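Local coordinates for protein assemblin (Human herpesvirus 3, PDB 1VZV) that is a dimeric serine protease, the catalytic part of the capsid scaffolding protein, and probably cleaves the assembly protein during herpesvirus capsid maturation, at residues L64-C69 with K179-S184; A6-L11 with D57-F62; N83-R88 with A98-T103; N104-V109 with K190-T195. All blocks are in the same frame, centred on the assembly; numbering follows the deposited sequence.

Contact 1: L64-C69 with K179-S184; sequences LGIVRC and KVWKVS
Backbone to backbone, Arg68 and Trp181 come together first: the amide N of Trp181 lies 2.7 Å from Arg68 O, at hydrogen-bonding distance. Val180 CA makes a CA-H...O contact with the same Arg68 O at 3.6 Å, but this carbonyl sits too close to another atom in the model, so both contacts are doubtful in detail. Separately, Cys69 CA lies 3.0 Å from Trp181 O in a second CA-H...O contact.

The apolar contacts gather round the indole. Its six-membered ring meets Ile66, whose CG2 reaches Trp181 CH2 at 3.9 Å, the two side chains crossing at about a right angle. Arg68 CB lies against the same ring, 3.6 Å from Trp181 CZ3. With CG of Arg68 trans to the backbone N (chi1 -178°), the methylene chain runs out past Val180 CG1 and bends at chi3 (-75°); its end is modelled too close to Lys179 O and is uncertain. Tyr174 and Glu50 also touch the indole.

Cys69 serves two structures at once. Its CB packs 4.1 Å from Trp181 CB, while SG caps a backbone N just beyond the segment.

Here the end of strand 61-67 turns into helix 70-79, with Cys69 as N-cap. The loop between helices 161-173 and 185-197 lies along this strand-to-helix junction of the herpesvirus protease fold, with the Trp181 side chain about 11 Å from that of His129 of the catalytic triad.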
loop_
_atom_site.group_PDB
_atom_site.type_symbol
_atom_site.label_atom_id
_atom_site.label_comp_id
_atom_site.label_asym_id
_atom_site.label_seq_id
_atom_site.Cartn_x
_atom_site.Cartn_y
_atom_site.Cartn_z
ATOM N N LEU A 64 10.751 22.110 -9.224
ATOM C CA LEU A 64 11.891 21.372 -8.719
ATOM C C LEU A 64 11.785 21.543 -7.204
ATOM O O LEU A 64 11.354 22.587 -6.716
ATOM C CB LEU A 64 13.190 21.966 -9.284
ATOM C CG LEU A 64 14.540 21.343 -8.919
ATOM C CD1 LEU A 64 14.551 19.865 -9.204
ATOM C CD2 LEU A 64 15.614 22.023 -9.728
ATOM N N GLY A 65 12.088 20.510 -6.453
ATOM C CA GLY A 65 11.973 20.673 -5.031
ATOM C C GLY A 65 13.009 19.832 -4.352
ATOM O O GLY A 65 13.672 19.001 -4.990
ATOM N N ILE A 66 13.194 20.085 -3.067
ATOM C CA ILE A 66 14.144 19.311 -2.308
ATOM C C ILE A 66 13.418 18.547 -1.180
ATOM O O ILE A 66 12.483 19.063 -0.545
ATOM C CB ILE A 66 15.331 20.189 -1.809
ATOM C CG1 ILE A 66 16.459 19.308 -1.285
ATOM C CG2 ILE A 66 14.897 21.157 -0.735
ATOM C CD1 ILE A 66 17.751 20.036 -1.156
ATOM N N VAL A 67 13.744 17.261 -1.073
ATOM C CA VAL A 67 13.193 16.379 -0.057
ATOM C C VAL A 67 14.419 15.873 0.710
ATOM O O VAL A 67 15.158 14.993 0.268
ATOM C CB VAL A 67 12.326 15.223 -0.685
ATOM C CG1 VAL A 67 11.883 14.215 0.376
ATOM C CG2 VAL A 67 11.099 15.815 -1.375
ATOM N N ARG A 68 14.695 16.558 1.804
ATOM C CA ARG A 68 15.811 16.239 2.667
ATOM C C ARG A 68 15.214 16.002 4.059
ATOM O O ARG A 68 15.042 16.942 4.834
ATOM C CB ARG A 68 16.786 17.419 2.680
ATOM C CG ARG A 68 18.045 17.232 3.518
ATOM C CD ARG A 68 18.846 18.540 3.538
ATOM N NE ARG A 68 19.547 18.787 2.282
ATOM C CZ ARG A 68 20.870 18.674 2.141
ATOM N NH1 ARG A 68 21.634 18.424 3.212
ATOM N NH2 ARG A 68 21.444 18.882 0.945
ATOM N N CYS A 69 14.812 14.757 4.322
ATOM C CA CYS A 69 14.222 14.349 5.606
ATOM C C CYS A 69 14.875 13.021 5.981
ATOM O O CYS A 69 14.634 11.994 5.361
ATOM C CB CYS A 69 12.683 14.199 5.496
ATOM S SG CYS A 69 11.889 13.367 6.926
ATOM N N LYS A 179 19.050 22.495 5.194
ATOM C CA LYS A 179 17.858 22.325 6.001
ATOM C C LYS A 179 17.419 20.863 6.017
ATOM O O LYS A 179 17.104 20.336 4.967
ATOM C CB LYS A 179 16.765 23.132 5.311
ATOM C CG LYS A 179 15.908 23.989 6.167
ATOM C CD LYS A 179 15.045 24.820 5.248
ATOM C CE LYS A 179 14.246 25.875 6.014
ATOM N NZ LYS A 179 13.925 27.092 5.173
ATOM N N VAL A 180 17.459 20.179 7.154
ATOM C CA VAL A 180 16.978 18.800 7.164
ATOM C C VAL A 180 15.602 18.719 7.865
ATOM O O VAL A 180 15.448 19.087 9.036
ATOM C CB VAL A 180 18.024 17.754 7.722
ATOM C CG1 VAL A 180 19.421 18.062 7.207
ATOM C CG2 VAL A 180 18.009 17.664 9.229
ATOM N N TRP A 181 14.580 18.357 7.095
ATOM C CA TRP A 181 13.228 18.230 7.612
ATOM C C TRP A 181 13.086 16.992 8.482
ATOM O O TRP A 181 13.328 15.864 8.051
ATOM C CB TRP A 181 12.223 18.208 6.463
ATOM C CG TRP A 181 12.139 19.533 5.794
ATOM C CD1 TRP A 181 11.226 20.525 6.046
ATOM C CD2 TRP A 181 13.066 20.076 4.843
ATOM N NE1 TRP A 181 11.542 21.657 5.326
ATOM C CE2 TRP A 181 12.668 21.409 4.580
ATOM C CE3 TRP A 181 14.194 19.569 4.188
ATOM C CZ2 TRP A 181 13.369 22.240 3.692
ATOM C CZ3 TRP A 181 14.886 20.394 3.304
ATOM C CH2 TRP A 181 14.471 21.715 3.066
ATOM N N LYS A 182 12.749 17.213 9.739
ATOM C CA LYS A 182 12.582 16.111 10.656
ATOM C C LYS A 182 11.123 15.886 10.979
ATOM O O LYS A 182 10.427 16.840 11.359
ATOM C CB LYS A 182 13.343 16.383 11.944
ATOM C CG LYS A 182 14.824 16.193 11.787
ATOM C CD LYS A 182 15.568 16.579 13.044
ATOM C CE LYS A 182 16.962 15.970 13.037
ATOM N NZ LYS A 182 16.915 14.477 13.214
ATOM N N VAL A 183 10.638 14.665 10.720
ATOM C CA VAL A 183 9.265 14.256 11.050
ATOM C C VAL A 183 9.579 13.095 11.983
ATOM O O VAL A 183 10.740 12.789 12.196
ATOM C CB VAL A 183 8.423 13.818 9.804
ATOM C CG1 VAL A 183 7.090 13.309 10.237
ATOM C CG2 VAL A 183 8.174 14.994 8.877
ATOM N N SER A 184 8.590 12.420 12.530
ATOM C CA SER A 184 8.892 11.358 13.475
ATOM C C SER A 184 8.414 9.980 13.074
ATOM O O SER A 184 7.222 9.729 13.072
ATOM C CB SER A 184 8.282 11.728 14.825
ATOM O OG SER A 184 8.083 13.143 14.906
#

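Contact 2: A6-L11 with D57-F62; sequences AGYLAL and DIRGPF
Tyr8 and Phe62 face each other as a non-hydrogen-bonded pair of the antiparallel strands 3-8 and 61-67, and their rings form the tight part of the contact. The edge of Phe62 meets the face of Tyr8 in a T-shaped stack, centroids 5.3 Å apart and planes at 85°. Leu11 CD2 closes the opposite face of the tyrosine, 3.8 Å above its plane, so the phenol is clamped between the two. Phe62 in turn takes Ala6 CB at 3.9 Å from its CZ and has Gly7 O over one face, offset toward the rim. Where the strands part, Leu9 N donates to Pro61 O at 2.9 Å from above the carbonyl plane, and Leu9 CB rests on Pro61 CB.

Packing thins toward the type I turn at 57-60, which joins strands 47-56 and 61-67 as a hairpin. Ile58 at its tip is exposed and keeps away from segment 6-11. Arg59, partly exposed, lays its chain past the phenol, bends at chi3 (64°) and pairs with Glu215 through a salt bridge from NH2. Asp57 links the two regions: its carboxylate lies at the edge of the Tyr8 ring, and Tyr8 OH donates to OD2 of Asp57 at 3.2 Å, nearly along the carboxylate C-O axis.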
loop_
_atom_site.group_PDB
_atom_site.type_symbol
_atom_site.label_atom_id
_atom_site.label_comp_id
_atom_site.label_asym_id
_atom_site.label_seq_id
_atom_site.Cartn_x
_atom_site.Cartn_y
_atom_site.Cartn_z
ATOM N N ALA A 6 11.290 16.673 -9.534
ATOM C CA ALA A 6 10.917 17.657 -10.542
ATOM C C ALA A 6 9.785 17.076 -11.388
ATOM O O ALA A 6 9.753 15.874 -11.635
ATOM C CB ALA A 6 12.105 18.009 -11.405
ATOM N N GLY A 7 8.825 17.906 -11.780
ATOM C CA GLY A 7 7.708 17.440 -12.578
ATOM C C GLY A 7 6.787 18.612 -12.811
ATOM O O GLY A 7 7.077 19.716 -12.359
ATOM N N TYR A 8 5.694 18.396 -13.535
ATOM C CA TYR A 8 4.725 19.449 -13.816
ATOM C C TYR A 8 3.637 19.446 -12.775
ATOM O O TYR A 8 3.027 18.412 -12.502
ATOM C CB TYR A 8 4.027 19.213 -15.139
ATOM C CG TYR A 8 4.876 19.270 -16.370
ATOM C CD1 TYR A 8 5.127 20.472 -16.992
ATOM C CD2 TYR A 8 5.313 18.107 -16.983
ATOM C CE1 TYR A 8 5.765 20.528 -18.173
ATOM C CE2 TYR A 8 5.957 18.154 -18.168
ATOM C CZ TYR A 8 6.176 19.372 -18.765
ATOM O OH TYR A 8 6.779 19.435 -19.999
ATOM N N LEU A 9 3.335 20.615 -12.243
ATOM C CA LEU A 9 2.283 20.711 -11.246
ATOM C C LEU A 9 0.956 20.410 -11.934
ATOM O O LEU A 9 0.052 19.832 -11.321
ATOM C CB LEU A 9 2.254 22.122 -10.654
ATOM C CG LEU A 9 2.996 22.412 -9.352
ATOM C CD1 LEU A 9 4.028 21.361 -9.093
ATOM C CD2 LEU A 9 3.611 23.802 -9.382
ATOM N N ALA A 10 0.858 20.786 -13.213
ATOM C CA ALA A 10 -0.364 20.598 -14.007
ATOM C C ALA A 10 -0.154 20.863 -15.506
ATOM O O ALA A 10 0.664 21.712 -15.896
ATOM C CB ALA A 10 -1.455 21.532 -13.488
ATOM N N LEU A 11 -0.877 20.141 -16.355
ATOM C CA LEU A 11 -0.734 20.386 -17.779
ATOM C C LEU A 11 -1.888 21.264 -18.209
ATOM O O LEU A 11 -3.056 20.941 -17.931
ATOM C CB LEU A 11 -0.688 19.091 -18.589
ATOM C CG LEU A 11 0.601 18.259 -18.545
ATOM C CD1 LEU A 11 0.546 17.221 -19.643
ATOM C CD2 LEU A 11 1.811 19.135 -18.735
ATOM N N ASP A 57 6.205 26.642 -18.111
ATOM C CA ASP A 57 6.570 26.000 -19.372
ATOM C C ASP A 57 5.453 26.134 -20.410
ATOM O O ASP A 57 4.285 26.362 -20.070
ATOM C CB ASP A 57 6.918 24.521 -19.143
ATOM C CG ASP A 57 7.077 23.742 -20.446
ATOM O OD1 ASP A 57 7.671 24.282 -21.399
ATOM O OD2 ASP A 57 6.610 22.583 -20.524
ATOM N N ILE A 58 5.831 26.032 -21.682
ATOM C CA ILE A 58 4.891 26.109 -22.793
ATOM C C ILE A 58 3.721 25.140 -22.498
ATOM O O ILE A 58 2.567 25.433 -22.805
ATOM C CB ILE A 58 5.631 25.745 -24.138
ATOM C CG1 ILE A 58 5.427 26.829 -25.188
ATOM C CG2 ILE A 58 5.135 24.431 -24.707
ATOM C CD1 ILE A 58 3.999 26.997 -25.606
ATOM N N ARG A 59 4.054 24.017 -21.852
ATOM C CA ARG A 59 3.104 22.967 -21.491
ATOM C C ARG A 59 2.443 23.122 -20.132
ATOM O O ARG A 59 1.367 22.593 -19.933
ATOM C CB ARG A 59 3.778 21.589 -21.542
ATOM C CG ARG A 59 4.081 21.031 -22.936
ATOM C CD ARG A 59 4.502 19.528 -22.884
ATOM N NE ARG A 59 3.435 18.636 -22.406
ATOM C CZ ARG A 59 3.298 17.349 -22.723
ATOM N NH1 ARG A 59 4.125 16.723 -23.563
ATOM N NH2 ARG A 59 2.287 16.684 -22.207
ATOM N N GLY A 60 3.114 23.763 -19.183
ATOM C CA GLY A 60 2.534 23.937 -17.857
ATOM C C GLY A 60 3.512 24.321 -16.754
ATOM O O GLY A 60 4.666 24.584 -17.035
ATOM N N PRO A 61 3.075 24.433 -15.497
ATOM C CA PRO A 61 4.033 24.794 -14.457
ATOM C C PRO A 61 4.961 23.601 -14.253
ATOM O O PRO A 61 4.470 22.470 -14.123
ATOM C CB PRO A 61 3.141 24.966 -13.222
ATOM C CG PRO A 61 1.812 25.264 -13.770
ATOM C CD PRO A 61 1.722 24.345 -14.938
ATOM N N PHE A 62 6.277 23.844 -14.221
ATOM C CA PHE A 62 7.284 22.792 -13.998
ATOM C C PHE A 62 8.045 23.163 -12.732
ATOM O O PHE A 62 8.505 24.294 -12.607
ATOM C CB PHE A 62 8.245 22.694 -15.180
ATOM C CG PHE A 62 9.166 21.516 -15.108
ATOM C CD1 PHE A 62 8.758 20.271 -15.562
ATOM C CD2 PHE A 62 10.429 21.636 -14.550
ATOM C CE1 PHE A 62 9.596 19.162 -15.454
ATOM C CE2 PHE A 62 11.266 20.534 -14.439
ATOM C CZ PHE A 62 10.850 19.299 -14.888
#

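Contact 3: N83-R88 with A98-T103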
loop_
_atom_site.group_PDB
_atom_site.type_symbol
_atom_site.label_atom_id
_atom_site.label_comp_id
_atom_site.label_asym_id
_atom_site.label_seq_id
_atom_site.Cartn_x
_atom_site.Cartn_y
_atom_site.Cartn_z
ATOM N N ASN A 83 14.810 -8.790 1.719
ATOM C CA ASN A 83 15.273 -9.004 0.370
ATOM C C ASN A 83 14.767 -8.091 -0.731
ATOM O O ASN A 83 14.764 -8.421 -1.930
ATOM C CB ASN A 83 15.237 -10.475 0.023
ATOM C CG ASN A 83 16.287 -11.247 0.787
ATOM O OD1 ASN A 83 16.105 -11.545 1.984
ATOM N ND2 ASN A 83 17.437 -11.494 0.139
ATOM N N PHE A 84 14.308 -6.924 -0.324
ATOM C CA PHE A 84 13.936 -5.965 -1.324
ATOM C C PHE A 84 15.381 -5.614 -1.719
ATOM O O PHE A 84 16.220 -5.338 -0.843
ATOM C CB PHE A 84 13.224 -4.776 -0.672
ATOM C CG PHE A 84 12.486 -3.920 -1.646
ATOM C CD1 PHE A 84 13.153 -2.946 -2.371
ATOM C CD2 PHE A 84 11.136 -4.135 -1.888
ATOM C CE1 PHE A 84 12.495 -2.209 -3.322
ATOM C CE2 PHE A 84 10.470 -3.403 -2.837
ATOM C CZ PHE A 84 11.150 -2.435 -3.561
ATOM N N PHE A 85 15.703 -5.751 -2.995
ATOM C CA PHE A 85 17.060 -5.476 -3.504
ATOM C C PHE A 85 17.866 -6.756 -3.369
ATOM O O PHE A 85 18.012 -7.280 -2.270
ATOM C CB PHE A 85 17.811 -4.368 -2.732
ATOM C CG PHE A 85 17.157 -3.018 -2.781
ATOM C CD1 PHE A 85 17.004 -2.345 -3.978
ATOM C CD2 PHE A 85 16.690 -2.419 -1.620
ATOM C CE1 PHE A 85 16.396 -1.101 -4.012
ATOM C CE2 PHE A 85 16.082 -1.176 -1.642
ATOM C CZ PHE A 85 15.934 -0.518 -2.830
ATOM N N GLY A 86 18.343 -7.306 -4.481
ATOM C CA GLY A 86 19.132 -8.519 -4.360
ATOM C C GLY A 86 20.553 -8.173 -3.945
ATOM O O GLY A 86 20.805 -7.094 -3.394
ATOM N N ASN A 87 21.495 -9.071 -4.226
ATOM C CA ASN A 87 22.877 -8.798 -3.899
ATOM C C ASN A 87 23.456 -8.056 -5.070
ATOM O O ASN A 87 24.512 -7.447 -4.954
ATOM C CB ASN A 87 23.632 -10.077 -3.602
ATOM C CG ASN A 87 23.188 -10.718 -2.288
ATOM O OD1 ASN A 87 23.322 -10.119 -1.216
ATOM N ND2 ASN A 87 22.657 -11.939 -2.365
ATOM N N ARG A 88 22.721 -8.049 -6.182
ATOM C CA ARG A 88 23.152 -7.333 -7.380
ATOM C C ARG A 88 23.102 -5.845 -7.108
ATOM O O ARG A 88 23.617 -5.037 -7.888
ATOM C CB ARG A 88 22.290 -7.676 -8.606
ATOM C CG ARG A 88 20.782 -7.699 -8.392
ATOM C CD ARG A 88 19.984 -7.716 -9.721
ATOM N NE ARG A 88 19.862 -6.373 -10.278
ATOM C CZ ARG A 88 18.728 -5.815 -10.683
ATOM N NH1 ARG A 88 17.601 -6.502 -10.638
ATOM N NH2 ARG A 88 18.731 -4.572 -11.165
ATOM N N ALA A 98 17.316 4.526 -1.275
ATOM C CA ALA A 98 16.266 5.321 -0.640
ATOM C C ALA A 98 15.465 5.781 -1.797
ATOM O O ALA A 98 14.275 5.562 -1.861
ATOM C CB ALA A 98 16.844 6.537 0.065
ATOM N N LEU A 99 16.171 6.368 -2.748
ATOM C CA LEU A 99 15.575 6.890 -3.959
ATOM C C LEU A 99 14.726 5.872 -4.695
ATOM O O LEU A 99 13.703 6.223 -5.238
ATOM C CB LEU A 99 16.668 7.421 -4.879
ATOM C CG LEU A 99 16.281 8.326 -6.043
ATOM C CD1 LEU A 99 15.596 9.560 -5.544
ATOM C CD2 LEU A 99 17.527 8.712 -6.758
ATOM N N TYR A 100 15.147 4.616 -4.721
ATOM C CA TYR A 100 14.397 3.547 -5.396
ATOM C C TYR A 100 13.064 3.266 -4.727
ATOM O O TYR A 100 12.096 2.928 -5.407
ATOM C CB TYR A 100 15.209 2.241 -5.442
ATOM C CG TYR A 100 14.448 1.103 -6.057
ATOM C CD1 TYR A 100 13.602 0.317 -5.291
ATOM C CD2 TYR A 100 14.526 0.851 -7.415
ATOM C CE1 TYR A 100 12.849 -0.689 -5.862
ATOM C CE2 TYR A 100 13.779 -0.154 -8.002
ATOM C CZ TYR A 100 12.939 -0.922 -7.218
ATOM O OH TYR A 100 12.185 -1.926 -7.790
ATOM N N LEU A 101 13.065 3.297 -3.390
ATOM C CA LEU A 101 11.883 3.070 -2.554
ATOM C C LEU A 101 10.872 4.217 -2.663
ATOM O O LEU A 101 9.687 3.987 -2.880
ATOM C CB LEU A 101 12.297 2.935 -1.085
ATOM C CG LEU A 101 12.559 1.603 -0.391
ATOM C CD1 LEU A 101 11.555 0.576 -0.856
ATOM C CD2 LEU A 101 13.933 1.133 -0.652
ATOM N N VAL A 102 11.357 5.446 -2.495
ATOM C CA VAL A 102 10.526 6.645 -2.542
ATOM C C VAL A 102 9.911 6.919 -3.899
ATOM O O VAL A 102 8.802 7.460 -3.970
ATOM C CB VAL A 102 11.275 7.908 -2.050
ATOM C CG1 VAL A 102 12.439 8.188 -2.913
ATOM C CG2 VAL A 102 10.366 9.097 -2.058
ATOM N N THR A 103 10.609 6.550 -4.972
ATOM C CA THR A 103 10.078 6.776 -6.304
ATOM C C THR A 103 8.930 5.832 -6.555
ATOM O O THR A 103 7.911 6.263 -7.038
ATOM C CB THR A 103 11.130 6.638 -7.430
ATOM O OG1 THR A 103 12.119 7.651 -7.288
ATOM C CG2 THR A 103 10.505 6.855 -8.765
#
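Two consecutive phenylalanines, Phe84 and Phe85, send their rings the same way, into Tyr100 and Leu101 of helix 96-105, although the nearest CA atoms, those of Phe84 and Leu101, are 9.3 Å apart. Phe85 has a positive phi of 88°, and its CG stands beside its own N (chi1 -62°). The edge of Phe84 is turned to the face of Phe85, with CD1 of Phe84 3.5 Å above that ring's plane and toward its rim.

Phe85 turns its edge to the face of Tyr100 in an offset edge-to-face pair, centroids 5.1 Å apart and planes at 66°. Phe84 and Tyr100 instead meet rim to rim, but the rims are modelled too close, so the detail of this pair is doubtful. Leu101 divides its two methyls between the phenylalanines: CD1 makes a CH-pi contact over the face of Phe84, 4.2 Å from the ring centroid, whereas CD2 comes in at the edge of Phe85.

Met200 of the second subunit packs on both Phe84 and Leu101, and Leu201 of that subunit on Tyr100. Away from the catalytic residues, this is an aromatic cluster tying the loop before helix 87-90 to helix 96-105, set at the border with the partner subunit.

Contact 4: N104-V109 with K190-T195; sequences NYLPSV and KVLLST
The carbonyl oxygen of Leu192 takes two hydroxyls. Tyr105 OH donates to Leu192 O at 2.7 Å, with a C=O...donor angle of 156° and the donor tilted slightly from the carbonyl plane. From within its own helix, Thr195 OG1 adds a weak, long bond to the same oxygen at 3.4 Å. That hydroxyl also sits at the edge of the phenol, with OG1 of Thr195 3.4 Å from Tyr105 CE1, so the ring points edge-on into the turn between Leu192 and Thr195. Tyr105 reaches this far because its CG is directed opposite the backbone N (chi1 -158°).

The remaining contact is apolar. Leu106, the first residue after helix 96-105 to leave helical backbone angles, sends CD1 to 4.3 Å from Leu192 CD2. The Leu192 side chain also packs on Val75 and Leu76 of helix 70-79 and on Ile40 of strand 37-40.

Both sides belong to the dimer interface: Tyr105 packs on Leu193 of the second subunit, and Ser194 OG bonds to Ala79 O of that subunit. The end of helix 96-105 abuts the C-terminal half of helix 185-197 just before strand 108-112, which carries Ser110, while Thr195 lies about 8 Å from His42 between their side chains.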
loop_
_atom_site.group_PDB
_atom_site.type_symbol
_atom_site.label_atom_id
_atom_site.label_comp_id
_atom_site.label_asym_id
_atom_site.label_seq_id
_atom_site.Cartn_x
_atom_site.Cartn_y
_atom_site.Cartn_z
ATOM N N ASN A 104 9.051 4.570 -6.166
ATOM C CA ASN A 104 7.963 3.637 -6.422
ATOM C C ASN A 104 6.760 3.721 -5.473
ATOM O O ASN A 104 5.632 3.407 -5.868
ATOM C CB ASN A 104 8.486 2.206 -6.517
ATOM C CG ASN A 104 9.163 1.917 -7.844
ATOM O OD1 ASN A 104 8.544 1.417 -8.779
ATOM N ND2 ASN A 104 10.441 2.208 -7.921
ATOM N N TYR A 105 6.991 4.152 -4.235
ATOM C CA TYR A 105 5.909 4.292 -3.248
ATOM C C TYR A 105 5.097 5.572 -3.481
ATOM O O TYR A 105 3.879 5.527 -3.499
ATOM C CB TYR A 105 6.469 4.308 -1.816
ATOM C CG TYR A 105 5.453 3.930 -0.751
ATOM C CD1 TYR A 105 4.606 4.876 -0.188
ATOM C CD2 TYR A 105 5.282 2.601 -0.380
ATOM C CE1 TYR A 105 3.612 4.501 0.700
ATOM C CE2 TYR A 105 4.296 2.225 0.498
ATOM C CZ TYR A 105 3.462 3.174 1.026
ATOM O OH TYR A 105 2.454 2.757 1.844
ATOM N N LEU A 106 5.790 6.697 -3.671
ATOM C CA LEU A 106 5.177 8.004 -3.887
ATOM C C LEU A 106 5.463 8.599 -5.278
ATOM O O LEU A 106 6.058 9.664 -5.386
ATOM C CB LEU A 106 5.725 8.958 -2.844
ATOM C CG LEU A 106 5.439 8.659 -1.384
ATOM C CD1 LEU A 106 6.147 9.677 -0.505
ATOM C CD2 LEU A 106 3.943 8.702 -1.168
ATOM N N PRO A 107 4.954 7.978 -6.350
ATOM C CA PRO A 107 5.214 8.500 -7.682
ATOM C C PRO A 107 4.608 9.790 -8.167
ATOM O O PRO A 107 5.107 10.342 -9.132
ATOM C CB PRO A 107 4.840 7.331 -8.589
ATOM C CG PRO A 107 3.811 6.635 -7.859
ATOM C CD PRO A 107 4.300 6.663 -6.437
ATOM N N SER A 108 3.533 10.275 -7.574
ATOM C CA SER A 108 2.957 11.522 -8.065
ATOM C C SER A 108 2.993 12.721 -7.097
ATOM O O SER A 108 3.285 12.585 -5.908
ATOM C CB SER A 108 1.544 11.283 -8.605
ATOM O OG SER A 108 1.524 10.301 -9.638
ATOM N N VAL A 109 2.683 13.899 -7.625
ATOM C CA VAL A 109 2.697 15.152 -6.873
ATOM C C VAL A 109 1.371 15.844 -7.040
ATOM O O VAL A 109 0.901 15.966 -8.162
ATOM C CB VAL A 109 3.790 16.073 -7.423
ATOM C CG1 VAL A 109 3.322 17.550 -7.481
ATOM C CG2 VAL A 109 5.082 15.882 -6.598
ATOM N N LYS A 190 2.616 6.307 9.857
ATOM C CA LYS A 190 1.162 6.419 9.826
ATOM C C LYS A 190 0.746 7.213 8.595
ATOM O O LYS A 190 -0.255 6.905 7.968
ATOM C CB LYS A 190 0.627 7.094 11.107
ATOM C CG LYS A 190 0.639 6.197 12.355
ATOM C CD LYS A 190 0.245 6.938 13.626
ATOM C CE LYS A 190 0.341 6.001 14.860
ATOM N NZ LYS A 190 -0.828 5.044 15.072
ATOM N N VAL A 191 1.485 8.257 8.251
ATOM C CA VAL A 191 1.104 8.988 7.061
ATOM C C VAL A 191 1.367 8.086 5.853
ATOM O O VAL A 191 0.572 8.041 4.926
ATOM C CB VAL A 191 1.885 10.310 6.882
ATOM C CG1 VAL A 191 1.305 11.098 5.716
ATOM C CG2 VAL A 191 1.846 11.140 8.136
ATOM N N LEU A 192 2.472 7.345 5.884
ATOM C CA LEU A 192 2.840 6.461 4.780
ATOM C C LEU A 192 1.952 5.237 4.729
ATOM O O LEU A 192 1.827 4.617 3.686
ATOM C CB LEU A 192 4.321 6.069 4.832
ATOM C CG LEU A 192 5.406 7.141 4.644
ATOM C CD1 LEU A 192 6.771 6.499 4.743
ATOM C CD2 LEU A 192 5.270 7.822 3.321
ATOM N N LEU A 193 1.380 4.851 5.863
ATOM C CA LEU A 193 0.453 3.731 5.859
ATOM C C LEU A 193 -0.848 4.283 5.295
ATOM O O LEU A 193 -1.571 3.589 4.606
ATOM C CB LEU A 193 0.171 3.201 7.267
ATOM C CG LEU A 193 -1.065 2.285 7.298
ATOM C CD1 LEU A 193 -0.731 1.007 6.621
ATOM C CD2 LEU A 193 -1.544 2.000 8.677
ATOM N N SER A 194 -1.147 5.543 5.589
ATOM C CA SER A 194 -2.386 6.169 5.134
ATOM C C SER A 194 -2.485 6.335 3.629
ATOM O O SER A 194 -3.587 6.416 3.097
ATOM C CB SER A 194 -2.590 7.517 5.826
ATOM O OG SER A 194 -3.789 8.135 5.388
ATOM N N THR A 195 -1.356 6.428 2.935
ATOM C CA THR A 195 -1.444 6.570 1.502
ATOM C C THR A 195 -1.728 5.212 0.865
ATOM O O THR A 195 -2.313 5.163 -0.200
ATOM C CB THR A 195 -0.242 7.322 0.870
ATOM O OG1 THR A 195 0.945 6.546 0.974
ATOM C CG2 THR A 195 -0.020 8.637 1.559
#

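In the fold
Along the chain contact 2 closes first, contact 1 then spans from strand 61-67 to the loop before helix 185-197, contact 3 falls wholly within that span, and contact 4 crosses it. Contacts 1 and 2 share strand 61-67 in the central sheet; their centres are 22 Å apart, yet they touch where Leu64 CD1 meets Ala6 CB at 3.8 Å. Contacts 3 and 4, 16 Å apart between centres, follow one another on helix 96-105, and both reach the second subunit. Leu9 packs against Val109, joining contact 2 to contact 4. In contact 4, helix 96-105, which lies at the dimer interface, leads straight to strand 108-112 of the sheet; the dimer is the active species.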